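Local atomic coordinates of putative phosphatase (Bacteroides thetaiotaomicron, PDB entry 3KYA), a protein that is a putative phosphatase of unproven activity that binds zinc in the crystal and carries an IPT/TIG domain. Residues 204-209 with 223-228. Residues are numbered along the deposited sequence; the frame is centred on the assembly and turned at random.
Sequences AEYMIV and VYIIKR. With ZN (zinc ion), chain B.
Arg-228 holds Ala-204 O with two nitrogens of its guanidinium edge. NE lies 3.1 Å and NH2 2.8 Å from Ala-204 O, and both come from the same face of the carbonyl plane. The bend at chi3 (-67°) turns the guanidinium toward that oxygen. The backbone adds a third bond, Arg-228 N to Glu-205 O, nearly straight at 168°. Asp-147 takes NH1 in a salt bridge. Cut back to an alanine, Arg-228 would probably leave Ala-204 O without its two side-chain donors and Asp-147 without its charged mate.

Lys-227 can be followed outward along Tyr-206, as the two side chains run side by side. CB and CG each lie 3.6 Å from Tyr-206 CE2. CD comes next to the phenol oxygen. CE reaches 3.5 Å from Tyr-206 OH and also meets Glu-205 OE2. NZ stops 4.2 Å from Glu-205 OE2, too far for a salt bridge. On the same sheet face, Ile-225 CG1 packs 3.5 Å from Tyr-206 CB, and helix 276-284 covers this face through Phe-280 and Tyr-279.

The backbones form an antiparallel hairpin, the two middle strands of a four-stranded sheet, consistent with one blade of a beta-propeller. Met-207 pairs with Ile-226 and Val-209 with Tyr-224 by mutual N-H to O bonds. The opposite face carries Val-209 CG2 against Ile-226 CD1.

Glu-205 OE2 binds a zinc ion at 2.3 Å, while OE1 accepts from N of Asp-202, a residue of the same zinc site. The hairpin thus joins an apolar core to a polar, zinc-binding end.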
# COMPACT_ATOMS: atom_id res chain seq x y z
N ALA A 204 -24.96 -25.41 -13.62
CA ALA A 204 -25.99 -24.52 -13.05
C ALA A 204 -27.44 -24.92 -13.35
O ALA A 204 -28.32 -24.06 -13.45
CB ALA A 204 -25.74 -23.05 -13.46
N GLU A 205 -27.69 -26.22 -13.48
CA GLU A 205 -29.03 -26.73 -13.69
C GLU A 205 -29.80 -26.61 -12.37
O GLU A 205 -31.04 -26.61 -12.37
CB GLU A 205 -28.99 -28.18 -14.18
CG GLU A 205 -30.37 -28.73 -14.53
CD GLU A 205 -30.37 -30.12 -15.20
OE1 GLU A 205 -29.30 -30.78 -15.30
OE2 GLU A 205 -31.48 -30.55 -15.62
N TYR A 206 -29.07 -26.53 -11.25
CA TYR A 206 -29.69 -26.43 -9.94
C TYR A 206 -29.20 -25.24 -9.11
O TYR A 206 -27.99 -25.00 -8.98
CB TYR A 206 -29.42 -27.71 -9.14
CG TYR A 206 -29.98 -28.95 -9.81
CD1 TYR A 206 -29.25 -29.61 -10.79
CD2 TYR A 206 -31.24 -29.43 -9.50
CE1 TYR A 206 -29.76 -30.74 -11.43
CE2 TYR A 206 -31.77 -30.55 -10.14
CZ TYR A 206 -31.01 -31.20 -11.10
OH TYR A 206 -31.52 -32.32 -11.73
N MSE A 207 -30.16 -24.52 -8.55
CA MSE A 207 -29.92 -23.45 -7.58
C MSE A 207 -29.96 -24.13 -6.23
O MSE A 207 -30.89 -24.89 -5.95
CB MSE A 207 -31.00 -22.38 -7.67
CG MSE A 207 -30.79 -21.20 -6.70
SE MSE A 207 -32.26 -19.92 -6.67
CE MSE A 207 -32.01 -18.99 -8.38
N ILE A 208 -28.94 -23.89 -5.40
CA ILE A 208 -28.80 -24.50 -4.08
C ILE A 208 -29.01 -23.39 -3.06
O ILE A 208 -28.25 -22.41 -3.04
CB ILE A 208 -27.42 -25.18 -3.94
CG1 ILE A 208 -27.27 -26.30 -5.00
CG2 ILE A 208 -27.24 -25.74 -2.52
CD1 ILE A 208 -25.85 -26.74 -5.28
N VAL A 209 -30.03 -23.53 -2.23
CA VAL A 209 -30.45 -22.50 -1.29
C VAL A 209 -30.37 -22.94 0.16
O VAL A 209 -31.01 -23.92 0.56
CB VAL A 209 -31.92 -22.10 -1.58
CG1 VAL A 209 -32.40 -21.05 -0.58
CG2 VAL A 209 -32.06 -21.60 -3.02
N VAL A 223 -30.63 -27.10 3.68
CA VAL A 223 -30.37 -26.80 2.26
C VAL A 223 -31.38 -27.46 1.30
O VAL A 223 -31.68 -28.65 1.40
CB VAL A 223 -28.95 -27.26 1.83
CG1 VAL A 223 -28.61 -26.73 0.42
CG2 VAL A 223 -27.86 -26.85 2.87
N TYR A 224 -31.88 -26.65 0.36
CA TYR A 224 -32.78 -27.11 -0.68
C TYR A 224 -32.10 -26.98 -2.04
O TYR A 224 -31.15 -26.19 -2.21
CB TYR A 224 -34.08 -26.31 -0.69
CG TYR A 224 -34.99 -26.55 0.50
CD1 TYR A 224 -34.78 -25.89 1.71
CD2 TYR A 224 -36.05 -27.45 0.42
CE1 TYR A 224 -35.61 -26.12 2.81
CE2 TYR A 224 -36.88 -27.68 1.53
CZ TYR A 224 -36.65 -27.01 2.71
OH TYR A 224 -37.46 -27.23 3.81
N ILE A 225 -32.61 -27.74 -3.01
CA ILE A 225 -32.12 -27.70 -4.38
C ILE A 225 -33.31 -27.45 -5.32
O ILE A 225 -34.33 -28.14 -5.22
CB ILE A 225 -31.31 -28.98 -4.72
CG1 ILE A 225 -30.49 -28.77 -5.99
CG2 ILE A 225 -32.23 -30.24 -4.82
CD1 ILE A 225 -29.40 -29.83 -6.20
N ILE A 226 -33.17 -26.46 -6.20
CA ILE A 226 -34.24 -26.03 -7.12
C ILE A 226 -33.80 -26.22 -8.57
O ILE A 226 -32.81 -25.66 -9.00
CB ILE A 226 -34.60 -24.55 -6.92
CG1 ILE A 226 -34.95 -24.27 -5.45
CG2 ILE A 226 -35.76 -24.14 -7.84
CD1 ILE A 226 -35.23 -22.82 -5.13
N LYS A 227 -34.57 -27.01 -9.33
CA LYS A 227 -34.20 -27.34 -10.70
C LYS A 227 -34.70 -26.33 -11.73
O LYS A 227 -35.88 -25.93 -11.73
CB LYS A 227 -34.75 -28.73 -11.05
CG LYS A 227 -34.24 -29.30 -12.37
CD LYS A 227 -34.80 -30.69 -12.60
CE LYS A 227 -34.16 -31.34 -13.80
NZ LYS A 227 -34.80 -32.65 -14.06
N ARG A 228 -33.80 -25.94 -12.62
CA ARG A 228 -34.10 -25.01 -13.69
C ARG A 228 -35.20 -25.60 -14.58
O ARG A 228 -35.20 -26.80 -14.90
CB ARG A 228 -32.82 -24.73 -14.49
CG ARG A 228 -32.90 -23.56 -15.47
CD ARG A 228 -31.58 -23.39 -16.26
NE ARG A 228 -30.42 -22.98 -15.44
CZ ARG A 228 -30.03 -21.72 -15.23
NH1 ARG A 228 -30.73 -20.69 -15.71
NH2 ARG A 228 -28.96 -21.49 -14.49
ZN ZN B . -30.86 -31.84 -17.44